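Local coordinates for metallocarboxypeptidase (Trypanosoma cruzi, PDB 3DWC), which probably removes C-terminal amino acids of broad type, though not proline, from peptides as a metal-dependent carboxypeptidase of the M32 family, at residues B[99-104]-B[140-145]; B[106-111]-B[129-134]; B[426-431]-B[490-495]; B[431-436]-B[481-486]. All coordinates share one frame; numbering follows the deposited sequence.

Interaction 1. Residues B[99-104]-B[140-145]; sequences EEFVER and REEGKL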
loop_
_atom_site.group_PDB
_atom_site.type_symbol
_atom_site.label_atom_id
_atom_site.label_comp_id
_atom_site.label_asym_id
_atom_site.label_seq_id
_atom_site.Cartn_x
_atom_site.Cartn_y
_atom_site.Cartn_z
ATOM N N GLU B 99 -10.644 -12.471 -25.791
ATOM C CA GLU B 99 -10.976 -11.305 -24.964
ATOM C C GLU B 99 -12.479 -11.134 -24.804
ATOM O O GLU B 99 -12.949 -10.638 -23.781
ATOM C CB GLU B 99 -10.349 -10.035 -25.544
ATOM C CG GLU B 99 -8.823 -10.113 -25.664
ATOM C CD GLU B 99 -8.171 -8.778 -25.951
ATOM O OE1 GLU B 99 -6.974 -8.635 -25.619
ATOM O OE2 GLU B 99 -8.838 -7.876 -26.509
ATOM N N GLU B 100 -13.214 -11.568 -25.824
ATOM C CA GLU B 100 -14.678 -11.601 -25.816
ATOM C C GLU B 100 -15.190 -12.496 -24.684
ATOM O O GLU B 100 -16.071 -12.107 -23.924
ATOM C CB GLU B 100 -15.185 -12.069 -27.196
ATOM C CG GLU B 100 -16.697 -12.248 -27.334
ATOM C CD GLU B 100 -17.202 -13.539 -26.693
ATOM O OE1 GLU B 100 -18.249 -13.488 -26.005
ATOM O OE2 GLU B 100 -16.546 -14.594 -26.866
ATOM N N PHE B 101 -14.622 -13.692 -24.570
ATOM C CA PHE B 101 -14.938 -14.581 -23.450
ATOM C C PHE B 101 -14.558 -13.945 -22.120
ATOM O O PHE B 101 -15.344 -13.941 -21.187
ATOM C CB PHE B 101 -14.206 -15.912 -23.594
ATOM C CG PHE B 101 -14.545 -16.889 -22.526
ATOM C CD1 PHE B 101 -15.533 -17.832 -22.725
ATOM C CD2 PHE B 101 -13.891 -16.855 -21.304
ATOM C CE1 PHE B 101 -15.854 -18.736 -21.733
ATOM C CE2 PHE B 101 -14.221 -17.751 -20.307
ATOM C CZ PHE B 101 -15.202 -18.694 -20.529
ATOM N N VAL B 102 -13.340 -13.410 -22.057
ATOM C CA VAL B 102 -12.818 -12.788 -20.840
ATOM C C VAL B 102 -13.744 -11.699 -20.282
ATOM O O VAL B 102 -14.094 -11.748 -19.111
ATOM C CB VAL B 102 -11.370 -12.246 -21.063
ATOM C CG1 VAL B 102 -10.945 -11.286 -19.956
ATOM C CG2 VAL B 102 -10.395 -13.397 -21.161
ATOM N N GLU B 103 -14.146 -10.735 -21.120
ATOM C CA GLU B 103 -15.052 -9.659 -20.682
ATOM C C GLU B 103 -16.414 -10.191 -20.264
ATOM O O GLU B 103 -16.999 -9.717 -19.291
ATOM C CB GLU B 103 -15.215 -8.574 -21.762
ATOM C CG GLU B 103 -14.471 -7.270 -21.445
ATOM C CD GLU B 103 -15.191 -6.421 -20.385
ATOM O OE1 GLU B 103 -14.794 -6.469 -19.200
ATOM O OE2 GLU B 103 -16.159 -5.709 -20.738
ATOM N N ARG B 104 -16.908 -11.183 -20.998
ATOM C CA ARG B 104 -18.156 -11.858 -20.639
ATOM C C ARG B 104 -18.073 -12.555 -19.275
ATOM O O ARG B 104 -19.015 -12.491 -18.472
ATOM C CB ARG B 104 -18.512 -12.894 -21.700
ATOM C CG ARG B 104 -19.958 -13.378 -21.620
ATOM C CD ARG B 104 -20.119 -14.802 -22.139
ATOM N NE ARG B 104 -19.323 -15.091 -23.334
ATOM C CZ ARG B 104 -19.351 -16.256 -23.978
ATOM N NH1 ARG B 104 -20.146 -17.237 -23.554
ATOM N NH2 ARG B 104 -18.602 -16.443 -25.065
ATOM N N ARG B 140 -17.897 -24.722 -18.395
ATOM C CA ARG B 140 -17.797 -25.775 -19.413
ATOM C C ARG B 140 -17.152 -25.233 -20.676
ATOM O O ARG B 140 -16.376 -25.936 -21.339
ATOM C CB ARG B 140 -19.173 -26.338 -19.778
ATOM C CG ARG B 140 -19.849 -27.182 -18.699
ATOM C CD ARG B 140 -21.319 -27.435 -19.056
ATOM N NE ARG B 140 -22.041 -28.181 -18.019
ATOM C CZ ARG B 140 -23.348 -28.434 -18.046
ATOM N NH1 ARG B 140 -23.916 -29.131 -17.060
ATOM N NH2 ARG B 140 -24.096 -27.988 -19.050
ATOM N N GLU B 141 -17.495 -23.986 -21.012
ATOM C CA GLU B 141 -16.938 -23.316 -22.184
ATOM C C GLU B 141 -15.490 -22.957 -21.919
ATOM O O GLU B 141 -14.635 -23.086 -22.801
ATOM C CB GLU B 141 -17.727 -22.050 -22.521
ATOM C CG GLU B 141 -17.273 -21.376 -23.828
ATOM C CD GLU B 141 -18.094 -20.147 -24.188
ATOM O OE1 GLU B 141 -18.822 -19.630 -23.311
ATOM O OE2 GLU B 141 -17.991 -19.695 -25.353
ATOM N N GLU B 142 -15.225 -22.496 -20.700
ATOM C CA GLU B 142 -13.858 -22.204 -20.276
ATOM C C GLU B 142 -12.950 -23.435 -20.391
ATOM O O GLU B 142 -11.899 -23.367 -21.024
ATOM C CB GLU B 142 -13.824 -21.627 -18.857
ATOM C CG GLU B 142 -12.439 -21.084 -18.488
ATOM C CD GLU B 142 -12.411 -20.266 -17.204
ATOM O OE1 GLU B 142 -13.489 -19.964 -16.656
ATOM O OE2 GLU B 142 -11.295 -19.923 -16.741
ATOM N N GLY B 143 -13.375 -24.559 -19.820
ATOM C CA GLY B 143 -12.621 -25.815 -19.916
ATOM C C GLY B 143 -12.187 -26.146 -21.323
ATOM O O GLY B 143 -11.012 -26.483 -21.575
ATOM N N LYS B 144 -13.124 -26.057 -22.262
ATOM C CA LYS B 144 -12.805 -26.361 -23.651
ATOM C C LYS B 144 -11.710 -25.445 -24.230
ATOM O O LYS B 144 -10.783 -25.910 -24.903
ATOM C CB LYS B 144 -14.070 -26.305 -24.507
ATOM C CG LYS B 144 -14.944 -27.539 -24.379
ATOM C CD LYS B 144 -16.126 -27.481 -25.354
ATOM C CE LYS B 144 -17.158 -28.578 -25.067
ATOM N NZ LYS B 144 -17.649 -28.554 -23.646
ATOM N N LEU B 145 -11.830 -24.146 -23.968
ATOM C CA LEU B 145 -10.844 -23.160 -24.425
ATOM C C LEU B 145 -9.466 -23.466 -23.840
ATOM O O LEU B 145 -8.477 -23.531 -24.566
ATOM C CB LEU B 145 -11.288 -21.736 -24.020
ATOM C CG LEU B 145 -12.139 -20.884 -24.985
ATOM C CD1 LEU B 145 -12.700 -21.681 -26.173
ATOM C CD2 LEU B 145 -13.253 -20.152 -24.222
#
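Helix segments 99-104 and 140-145 run nearly antiparallel, their axes 11.9 Å apart at an angle of 148°, with Phe-101 facing Glu-142. That wide spacing is filled by the ring of Phe-101. Its CG stands anti to the backbone N (chi1 -177°), which sends the ring across to the other helix. CD2 of Leu-145 sits over one face, 3.6 Å from CD1 of Phe-101, in a CH-pi contact. The carboxylate of Glu-141 lies at the ring edge, its plane almost perpendicular to the ring. CB of Glu-142 packs 3.6 Å from CZ of Phe-101, while its carboxylate pairs with Lys-105 and Arg-146.

Beside the ring, Arg-104 forms a salt bridge with the extended Glu-141. NH1 of Arg-104 lies 2.7 Å from OE1 of Glu-141, but the bond is bent and weak. The bond from Arg-104 NH2 to Glu-141 OE2 is weak too. One turn back, Glu-100 OE1 takes a 3.1 Å bond from Arg-104 NH2 through its syn lone pair. Arg-104 thus joins two carboxylates, one from each helix, and its positive charge would offset the mutual repulsion of Glu-100 and Glu-141. The contact couples this charged network to an aromatic filler in a helical hairpin.

Interaction 2. Residues B[106-111]-B[129-134]; sequences TVLTTK and LPTLKE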
loop_
_atom_site.group_PDB
_atom_site.type_symbol
_atom_site.label_atom_id
_atom_site.label_comp_id
_atom_site.label_asym_id
_atom_site.label_seq_id
_atom_site.Cartn_x
_atom_site.Cartn_y
_atom_site.Cartn_z
ATOM N N THR B 106 -15.976 -11.848 -16.828
ATOM C CA THR B 106 -15.832 -10.750 -15.864
ATOM C C THR B 106 -17.154 -10.092 -15.484
ATOM O O THR B 106 -17.386 -9.807 -14.307
ATOM C CB THR B 106 -14.898 -9.668 -16.427
ATOM O OG1 THR B 106 -13.634 -10.261 -16.751
ATOM C CG2 THR B 106 -14.701 -8.530 -15.423
ATOM N N VAL B 107 -18.007 -9.859 -16.482
ATOM C CA VAL B 107 -19.322 -9.251 -16.264
ATOM C C VAL B 107 -20.202 -10.191 -15.478
ATOM O O VAL B 107 -20.844 -9.784 -14.511
ATOM C CB VAL B 107 -20.049 -8.882 -17.594
ATOM C CG1 VAL B 107 -21.554 -8.638 -17.343
ATOM C CG2 VAL B 107 -19.402 -7.652 -18.245
ATOM N N LEU B 108 -20.237 -11.450 -15.894
ATOM C CA LEU B 108 -21.049 -12.441 -15.198
ATOM C C LEU B 108 -20.552 -12.669 -13.762
ATOM O O LEU B 108 -21.357 -12.773 -12.845
ATOM C CB LEU B 108 -21.119 -13.754 -15.991
ATOM C CG LEU B 108 -21.881 -14.921 -15.350
ATOM C CD1 LEU B 108 -23.260 -14.488 -14.835
ATOM C CD2 LEU B 108 -21.981 -16.126 -16.321
ATOM N N THR B 109 -19.243 -12.705 -13.544
ATOM C CA THR B 109 -18.758 -13.004 -12.197
ATOM C C THR B 109 -19.066 -11.864 -11.247
ATOM O O THR B 109 -19.420 -12.102 -10.089
ATOM C CB THR B 109 -17.248 -13.366 -12.155
ATOM O OG1 THR B 109 -16.458 -12.272 -12.646
ATOM C CG2 THR B 109 -16.975 -14.621 -12.990
ATOM N N THR B 110 -18.942 -10.629 -11.738
ATOM C CA THR B 110 -19.319 -9.425 -10.966
ATOM C C THR B 110 -20.828 -9.342 -10.725
ATOM O O THR B 110 -21.265 -8.874 -9.668
ATOM C CB THR B 110 -18.883 -8.144 -11.677
ATOM O OG1 THR B 110 -18.934 -8.365 -13.088
ATOM C CG2 THR B 110 -17.463 -7.738 -11.275
ATOM N N LYS B 111 -21.615 -9.777 -11.714
ATOM C CA LYS B 111 -23.057 -9.944 -11.529
ATOM C C LYS B 111 -23.316 -11.079 -10.544
ATOM O O LYS B 111 -23.978 -10.896 -9.520
ATOM C CB LYS B 111 -23.756 -10.259 -12.860
ATOM C CG LYS B 111 -25.286 -10.485 -12.734
ATOM C CD LYS B 111 -25.976 -10.807 -14.084
ATOM C CE LYS B 111 -27.297 -11.610 -13.888
ATOM N NZ LYS B 111 -27.070 -13.064 -13.509
ATOM N N LEU B 129 -30.394 -19.807 -9.064
ATOM C CA LEU B 129 -30.322 -20.851 -10.100
ATOM C C LEU B 129 -30.127 -20.380 -11.537
ATOM O O LEU B 129 -29.413 -21.039 -12.289
ATOM C CB LEU B 129 -31.555 -21.762 -10.028
ATOM C CG LEU B 129 -31.662 -22.912 -11.039
ATOM C CD1 LEU B 129 -30.429 -23.826 -10.993
ATOM C CD2 LEU B 129 -32.936 -23.704 -10.789
ATOM N N PRO B 130 -30.787 -19.272 -11.942
ATOM C CA PRO B 130 -30.562 -18.805 -13.315
ATOM C C PRO B 130 -29.109 -18.399 -13.553
ATOM O O PRO B 130 -28.513 -18.821 -14.551
ATOM C CB PRO B 130 -31.518 -17.604 -13.450
ATOM C CG PRO B 130 -32.535 -17.790 -12.359
ATOM C CD PRO B 130 -31.768 -18.429 -11.234
ATOM N N THR B 131 -28.555 -17.604 -12.634
ATOM C CA THR B 131 -27.117 -17.297 -12.627
ATOM C C THR B 131 -26.284 -18.581 -12.631
ATOM O O THR B 131 -25.432 -18.761 -13.489
ATOM C CB THR B 131 -26.678 -16.495 -11.373
ATOM O OG1 THR B 131 -27.390 -15.256 -11.296
ATOM C CG2 THR B 131 -25.177 -16.214 -11.424
ATOM N N LEU B 132 -26.558 -19.469 -11.674
ATOM C CA LEU B 132 -25.765 -20.692 -11.498
ATOM C C LEU B 132 -25.713 -21.503 -12.801
ATOM O O LEU B 132 -24.638 -21.945 -13.208
ATOM C CB LEU B 132 -26.299 -21.518 -10.303
ATOM C CG LEU B 132 -25.470 -22.614 -9.573
ATOM C CD1 LEU B 132 -26.029 -23.994 -9.833
ATOM C CD2 LEU B 132 -23.922 -22.597 -9.822
ATOM N N LYS B 133 -26.856 -21.653 -13.474
ATOM C CA LYS B 133 -26.911 -22.296 -14.795
ATOM C C LYS B 133 -25.962 -21.651 -15.800
ATOM O O LYS B 133 -25.377 -22.353 -16.619
ATOM C CB LYS B 133 -28.337 -22.267 -15.372
ATOM C CG LYS B 133 -29.300 -23.288 -14.750
ATOM C CD LYS B 133 -30.779 -22.974 -15.045
ATOM C CE LYS B 133 -31.314 -23.687 -16.293
ATOM N NZ LYS B 133 -30.805 -23.119 -17.582
ATOM N N GLU B 134 -25.824 -20.324 -15.749
ATOM C CA GLU B 134 -24.953 -19.586 -16.696
ATOM C C GLU B 134 -23.461 -19.744 -16.361
ATOM O O GLU B 134 -22.618 -19.853 -17.258
ATOM C CB GLU B 134 -25.291 -18.090 -16.718
ATOM C CG GLU B 134 -26.618 -17.735 -17.361
ATOM C CD GLU B 134 -26.782 -16.224 -17.500
ATOM O OE1 GLU B 134 -27.655 -15.642 -16.801
ATOM O OE2 GLU B 134 -26.013 -15.621 -18.284
#
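Leu-108 and Lys-111, one turn apart on helix 99-122, meet Thr-131 and Glu-134, one turn apart on helix 125-147. The two segments are nearly antiparallel, with axes 10.8 Å apart at 149°. Along 129-134, the helix is kinked near its start, where the backbone N atoms of Pro-130 and Thr-131 lack bonds to the preceding turn.

Within 129-134, Thr-131 is the first residue to touch 106-111. Its OG1 lies beside its own backbone N and anti to the carbonyl carbon (chi1 -59°). NZ of Lys-111 reaches this hydroxyl at 3.1 Å in a weak hydrogen bond. The lysine chain is extended as far as CE and bends at its last torsion, chi4 -74°. The methyl CG2 of Thr-131 comes only loosely near Leu-108, 4.3 Å from CD1.

The CB of Leu-132 is directed away from 106-111, and its side chain touches Ala-379 and Trp-412. Glu-134 then returns to the contact. Its CB packs 3.9 Å from CD2 of Leu-108, and the two side chains pass at a slant. Its OE1 stands 4.2 Å from NZ of Lys-111, too far for a salt bridge, though the opposite charges probably attract.

The pair joins the two arms of a helical hairpin. Farther along helix 99-122, Ala-112 and Val-115 also pack on Thr-131. Leu-129 and Leu-132 of helix 125-147 touch the loop that carries Ala-379.

Interaction 3. Residues B[426-431]-B[490-495]; sequences GAMVAA and EHYRRH. With SO4 (sulfate ion), chain V.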
loop_
_atom_site.group_PDB
_atom_site.type_symbol
_atom_site.label_atom_id
_atom_site.label_comp_id
_atom_site.label_asym_id
_atom_site.label_seq_id
_atom_site.Cartn_x
_atom_site.Cartn_y
_atom_site.Cartn_z
ATOM N N GLY B 426 -3.366 -30.392 -0.685
ATOM C CA GLY B 426 -2.478 -29.744 0.308
ATOM C C GLY B 426 -2.334 -30.529 1.585
ATOM O O GLY B 426 -1.190 -30.727 2.125
ATOM N N ALA B 427 -3.462 -31.038 2.089
ATOM C CA ALA B 427 -3.428 -31.826 3.301
ATOM C C ALA B 427 -2.606 -33.097 3.099
ATOM O O ALA B 427 -1.876 -33.565 4.006
ATOM C CB ALA B 427 -4.873 -32.135 3.820
ATOM N N MET B 428 -2.722 -33.682 1.913
ATOM C CA MET B 428 -1.967 -34.857 1.580
ATOM C C MET B 428 -0.480 -34.628 1.412
ATOM O O MET B 428 0.338 -35.456 1.861
ATOM C CB MET B 428 -2.561 -35.449 0.273
ATOM C CG MET B 428 -3.905 -36.014 0.472
ATOM S SD MET B 428 -4.697 -36.460 -1.067
ATOM C CE MET B 428 -6.380 -36.673 -0.462
ATOM N N VAL B 429 -0.106 -33.522 0.760
ATOM C CA VAL B 429 1.287 -33.069 0.646
ATOM C C VAL B 429 1.905 -32.875 2.023
ATOM O O VAL B 429 3.008 -33.354 2.327
ATOM C CB VAL B 429 1.435 -31.765 -0.218
ATOM C CG1 VAL B 429 2.816 -31.073 -0.062
ATOM C CG2 VAL B 429 1.046 -32.029 -1.712
ATOM N N ALA B 430 1.174 -32.206 2.887
ATOM C CA ALA B 430 1.657 -31.957 4.237
ATOM C C ALA B 430 1.992 -33.237 5.013
ATOM O O ALA B 430 3.034 -33.308 5.674
ATOM C CB ALA B 430 0.663 -31.085 4.994
ATOM N N ALA B 431 1.115 -34.243 4.911
ATOM C CA ALA B 431 1.259 -35.507 5.624
ATOM C C ALA B 431 2.415 -36.288 5.071
ATOM O O ALA B 431 3.162 -36.824 5.824
ATOM C CB ALA B 431 -0.055 -36.346 5.506
ATOM N N GLU B 490 -2.025 -42.283 1.110
ATOM C CA GLU B 490 -1.921 -43.194 2.247
ATOM C C GLU B 490 -1.296 -42.541 3.470
ATOM O O GLU B 490 -1.648 -42.881 4.576
ATOM C CB GLU B 490 -1.150 -44.471 1.882
ATOM C CG GLU B 490 -1.784 -45.288 0.771
ATOM C CD GLU B 490 -3.246 -45.647 1.008
ATOM O OE1 GLU B 490 -3.599 -46.131 2.116
ATOM O OE2 GLU B 490 -4.032 -45.447 0.046
ATOM N N HIS B 491 -0.370 -41.604 3.264
ATOM C CA HIS B 491 0.189 -40.839 4.370
ATOM C C HIS B 491 -0.853 -40.017 5.150
ATOM O O HIS B 491 -0.816 -39.975 6.381
ATOM C CB HIS B 491 1.344 -39.951 3.884
ATOM C CG HIS B 491 2.397 -40.696 3.131
ATOM N ND1 HIS B 491 3.306 -41.529 3.746
ATOM C CD2 HIS B 491 2.654 -40.777 1.805
ATOM C CE1 HIS B 491 4.098 -42.058 2.836
ATOM N NE2 HIS B 491 3.716 -41.629 1.648
ATOM N N TYR B 492 -1.811 -39.422 4.432
ATOM C CA TYR B 492 -2.860 -38.593 5.057
ATOM C C TYR B 492 -3.764 -39.513 5.853
ATOM O O TYR B 492 -4.106 -39.219 6.970
ATOM C CB TYR B 492 -3.636 -37.881 3.936
ATOM C CG TYR B 492 -4.673 -36.843 4.304
ATOM C CD1 TYR B 492 -4.499 -35.953 5.377
ATOM C CD2 TYR B 492 -5.797 -36.693 3.522
ATOM C CE1 TYR B 492 -5.434 -34.970 5.646
ATOM C CE2 TYR B 492 -6.748 -35.709 3.805
ATOM C CZ TYR B 492 -6.557 -34.861 4.856
ATOM O OH TYR B 492 -7.519 -33.906 5.098
ATOM N N ARG B 493 -4.135 -40.648 5.273
ATOM C CA ARG B 493 -4.921 -41.655 5.986
ATOM C C ARG B 493 -4.257 -42.104 7.311
ATOM O O ARG B 493 -4.905 -42.160 8.334
ATOM C CB ARG B 493 -5.138 -42.888 5.062
ATOM C CG ARG B 493 -5.950 -43.993 5.682
ATOM C CD ARG B 493 -6.096 -45.244 4.779
ATOM N NE ARG B 493 -6.982 -46.193 5.430
ATOM C CZ ARG B 493 -7.544 -47.270 4.881
ATOM N NH1 ARG B 493 -7.320 -47.634 3.627
ATOM N NH2 ARG B 493 -8.345 -48.002 5.629
ATOM N N ARG B 494 -2.985 -42.491 7.255
ATOM C CA ARG B 494 -2.255 -42.926 8.449
ATOM C C ARG B 494 -2.115 -41.833 9.473
ATOM O O ARG B 494 -2.175 -42.119 10.661
ATOM C CB ARG B 494 -0.832 -43.383 8.112
ATOM C CG ARG B 494 -0.664 -44.815 8.066
ATOM C CD ARG B 494 -0.549 -45.285 6.749
ATOM N NE ARG B 494 0.702 -44.887 6.105
ATOM C CZ ARG B 494 1.212 -45.535 5.067
ATOM N NH1 ARG B 494 0.608 -46.628 4.618
ATOM N NH2 ARG B 494 2.336 -45.110 4.493
ATOM N N HIS B 495 -1.880 -40.607 9.022
ATOM C CA HIS B 495 -1.885 -39.401 9.915
ATOM C C HIS B 495 -3.222 -39.230 10.643
ATOM O O HIS B 495 -3.265 -39.053 11.867
ATOM C CB HIS B 495 -1.632 -38.126 9.107
ATOM C CG HIS B 495 -1.936 -36.855 9.866
ATOM N ND1 HIS B 495 -1.155 -36.425 10.917
ATOM C CD2 HIS B 495 -2.901 -35.915 9.707
ATOM C CE1 HIS B 495 -1.648 -35.310 11.408
ATOM N NE2 HIS B 495 -2.719 -34.974 10.697
HETATM S S SO4 V . 1.650 -46.932 1.200
HETATM O O1 SO4 V . 2.457 -48.119 1.504
HETATM O O2 SO4 V . 1.258 -46.944 -0.218
HETATM O O3 SO4 V . 0.410 -47.019 1.974
HETATM O O4 SO4 V . 2.422 -45.730 1.578
HETATM O O HOH W 1 -0.694 -38.036 1.811
#
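Tyr-492 holds CG anti to its own N (chi1 -173°), which lays its ring across Ala-427 and Met-428. Met-428 has CG anti to the carbonyl carbon instead (chi1 -69°) and meets the tyrosine at about a right angle. CB of Ala-427 presses on the phenol end of the ring, 3.4 Å from CZ of Tyr-492. The backbone between Ala-427 and Met-428 covers one ring face, offset toward the rim. CG of Met-428 lies 3.7 Å from CD2 of Tyr-492.

One turn on, CB of Ala-431 rests 3.6 Å from CA of Tyr-492. The small alanines let the axes come within 7.9 Å, crossing at 79°. A water bridges the backbones: it donates to Met-428 O at 2.8 Å and accepts a weak bond from Tyr-492 N.

Arg-494, which does not touch 426-431, binds a sulfate that Asn-488 also holds, probably from the crystallisation liquor. Its NH2 donates to O4 of the sulfate at 3.0 Å, and its NH1 makes a weak bond to O3.

Helix 294-309 completes this packing, with Leu-302 against Ala-427 and Gln-307 against Ala-431. That helix also carries the cobalt ligand Glu-298, and the cobalt lies about 10 Å from the Ala-427 side chain. Helix 168-196 packs on Met-428 through Ile-174 and Val-178.

Interaction 4. Residues B[431-436]-B[481-486]; sequences AQLMSC and QATGET. With SO4 (sulfate ion), chain S.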
loop_
_atom_site.group_PDB
_atom_site.type_symbol
_atom_site.label_atom_id
_atom_site.label_comp_id
_atom_site.label_asym_id
_atom_site.label_seq_id
_atom_site.Cartn_x
_atom_site.Cartn_y
_atom_site.Cartn_z
ATOM N N ALA B 431 1.115 -34.243 4.911
ATOM C CA ALA B 431 1.259 -35.507 5.624
ATOM C C ALA B 431 2.415 -36.288 5.071
ATOM O O ALA B 431 3.162 -36.824 5.824
ATOM C CB ALA B 431 -0.055 -36.346 5.506
ATOM N N GLN B 432 2.535 -36.329 3.747
ATOM C CA GLN B 432 3.619 -36.977 3.040
ATOM C C GLN B 432 4.996 -36.361 3.394
ATOM O O GLN B 432 5.951 -37.050 3.601
ATOM C CB GLN B 432 3.386 -36.920 1.532
ATOM C CG GLN B 432 4.395 -37.793 0.717
ATOM C CD GLN B 432 3.878 -38.201 -0.666
ATOM O OE1 GLN B 432 2.693 -38.436 -0.833
ATOM N NE2 GLN B 432 4.789 -38.335 -1.647
ATOM N N LEU B 433 5.081 -35.050 3.374
ATOM C CA LEU B 433 6.311 -34.344 3.742
ATOM C C LEU B 433 6.762 -34.597 5.188
ATOM O O LEU B 433 7.942 -34.826 5.444
ATOM C CB LEU B 433 6.066 -32.826 3.544
ATOM C CG LEU B 433 7.059 -31.921 2.812
ATOM C CD1 LEU B 433 6.965 -30.492 3.421
ATOM C CD2 LEU B 433 8.563 -32.392 2.689
ATOM N N MET B 434 5.833 -34.518 6.110
ATOM C CA MET B 434 6.104 -34.801 7.527
ATOM C C MET B 434 6.486 -36.243 7.735
ATOM O O MET B 434 7.400 -36.499 8.514
ATOM C CB MET B 434 4.917 -34.431 8.450
ATOM C CG MET B 434 5.192 -34.637 9.940
ATOM S SD MET B 434 6.695 -33.796 10.559
ATOM C CE MET B 434 5.945 -32.195 11.038
ATOM N N SER B 435 5.866 -37.183 7.012
ATOM C CA SER B 435 6.304 -38.579 7.111
ATOM C C SER B 435 7.756 -38.740 6.774
ATOM O O SER B 435 8.436 -39.424 7.451
ATOM C CB SER B 435 5.515 -39.541 6.181
ATOM O OG SER B 435 4.204 -39.611 6.663
ATOM N N CYS B 436 8.174 -38.172 5.647
ATOM C CA CYS B 436 9.563 -38.135 5.231
ATOM C C CYS B 436 10.492 -37.466 6.243
ATOM O O CYS B 436 11.569 -37.991 6.595
ATOM C CB CYS B 436 9.665 -37.388 3.886
ATOM S SG CYS B 436 11.355 -37.258 3.314
ATOM N N GLN B 481 11.554 -36.324 -5.659
ATOM C CA GLN B 481 12.884 -35.957 -5.169
ATOM C C GLN B 481 12.853 -35.712 -3.654
ATOM O O GLN B 481 13.763 -36.100 -2.931
ATOM C CB GLN B 481 13.366 -34.702 -5.879
ATOM C CG GLN B 481 14.870 -34.567 -5.879
ATOM C CD GLN B 481 15.323 -33.296 -6.574
ATOM O OE1 GLN B 481 15.738 -33.328 -7.726
ATOM N NE2 GLN B 481 15.158 -32.152 -5.899
ATOM N N ALA B 482 11.772 -35.109 -3.191
ATOM C CA ALA B 482 11.629 -34.683 -1.818
ATOM C C ALA B 482 11.297 -35.818 -0.872
ATOM O O ALA B 482 11.700 -35.792 0.282
ATOM C CB ALA B 482 10.511 -33.609 -1.702
ATOM N N THR B 483 10.477 -36.758 -1.310
ATOM C CA THR B 483 9.873 -37.725 -0.392
ATOM C C THR B 483 9.967 -39.161 -0.896
ATOM O O THR B 483 9.516 -40.069 -0.220
ATOM C CB THR B 483 8.348 -37.418 -0.184
ATOM O OG1 THR B 483 7.643 -37.671 -1.408
ATOM C CG2 THR B 483 8.122 -35.962 0.293
ATOM N N GLY B 484 10.489 -39.371 -2.094
ATOM C CA GLY B 484 10.688 -40.712 -2.587
ATOM C C GLY B 484 9.609 -41.193 -3.536
ATOM O O GLY B 484 9.770 -42.222 -4.156
ATOM N N GLU B 485 8.500 -40.470 -3.642
ATOM C CA GLU B 485 7.414 -40.901 -4.498
ATOM C C GLU B 485 6.521 -39.715 -4.869
ATOM O O GLU B 485 6.608 -38.635 -4.285
ATOM C CB GLU B 485 6.562 -41.975 -3.789
ATOM C CG GLU B 485 5.860 -41.456 -2.543
ATOM C CD GLU B 485 5.104 -42.510 -1.754
ATOM O OE1 GLU B 485 4.597 -43.487 -2.335
ATOM O OE2 GLU B 485 4.993 -42.335 -0.529
ATOM N N THR B 486 5.662 -39.961 -5.851
ATOM C CA THR B 486 4.634 -39.033 -6.277
ATOM C C THR B 486 3.525 -38.873 -5.169
ATOM O O THR B 486 3.511 -39.611 -4.217
ATOM C CB THR B 486 4.117 -39.541 -7.672
ATOM O OG1 THR B 486 3.546 -38.451 -8.391
ATOM C CG2 THR B 486 3.104 -40.630 -7.558
HETATM S S SO4 S . 6.124 -42.969 -8.111
HETATM O O1 SO4 S . 5.685 -42.648 -9.475
HETATM O O2 SO4 S . 7.336 -42.234 -7.758
HETATM O O3 SO4 S . 5.000 -42.705 -7.212
HETATM O O4 SO4 S . 6.480 -44.385 -8.004
#
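This is a buried helix-to-turn contact in which a glutamine amide grips the chain as it leaves a helix. Gln-432 and Cys-436, one turn apart on helix 421-441, face the end of helix 475-483 and the loop that leads to helix 490-501. The nearest backbones are those of Cys-436 and Thr-483, with CA atoms 5.6 Å apart. Gly-484 follows with positive phi (99°), and there the chain turns out of the helix.

Gln-432 carries the polar part. Its CG lies anti to the backbone N (chi1 -171°). This torsion and the extended chain carry the amide to Thr-483 and the loop after it. NE2 of Gln-432 donates to OG1 of Thr-483 at 2.9 Å in a nearly straight bond. It also donates to O of Thr-486 at 3.1 Å, with a bond angle of 165°. Both acceptors lie in the plane of the amide, but the amide N sits well above the carbonyl plane of Thr-486. CG of Glu-485 packs 3.4 Å from the same NE2.

The apolar part lies beside it. CG2 of Thr-483 nests against helix 421-441, 4.2 Å from CB of Cys-436 and 4.3 Å from CD2 of Leu-433.

Further bonds steady both partners. OE1 of Gln-432 accepts from the backbone N of Asn-488, and OG1 of Thr-483 is also bonded to O of Leu-479. With both amide ends engaged, the rotation of this buried group is fixed. The glutamine thereby holds the chain at three points, at Thr-483, Thr-486 and Asn-488.

The four contacts form two pairs. Interactions 1 and 2 have centres 13 Å apart and join the same helices, 99-122 and 125-147, with interaction 2 nested inside the loop closed by interaction 1. Interactions 3 and 4, centres 10 Å apart, both use helix 421-441 and share Ala-431; interaction 4 is nested inside interaction 3. They touch through His-491, whose NE2 probably bonds OE2 of Glu-485 at 2.6 Å. Contact centres of different pairs lie 35 to 41 Å apart, and the pairs follow in series along the chain. One pair closes a helical hairpin, and the other gathers C-terminal helices and a turn around helix 421-441. The Ala-427 side chain in interaction 3 lies about 10 Å from the cobalt.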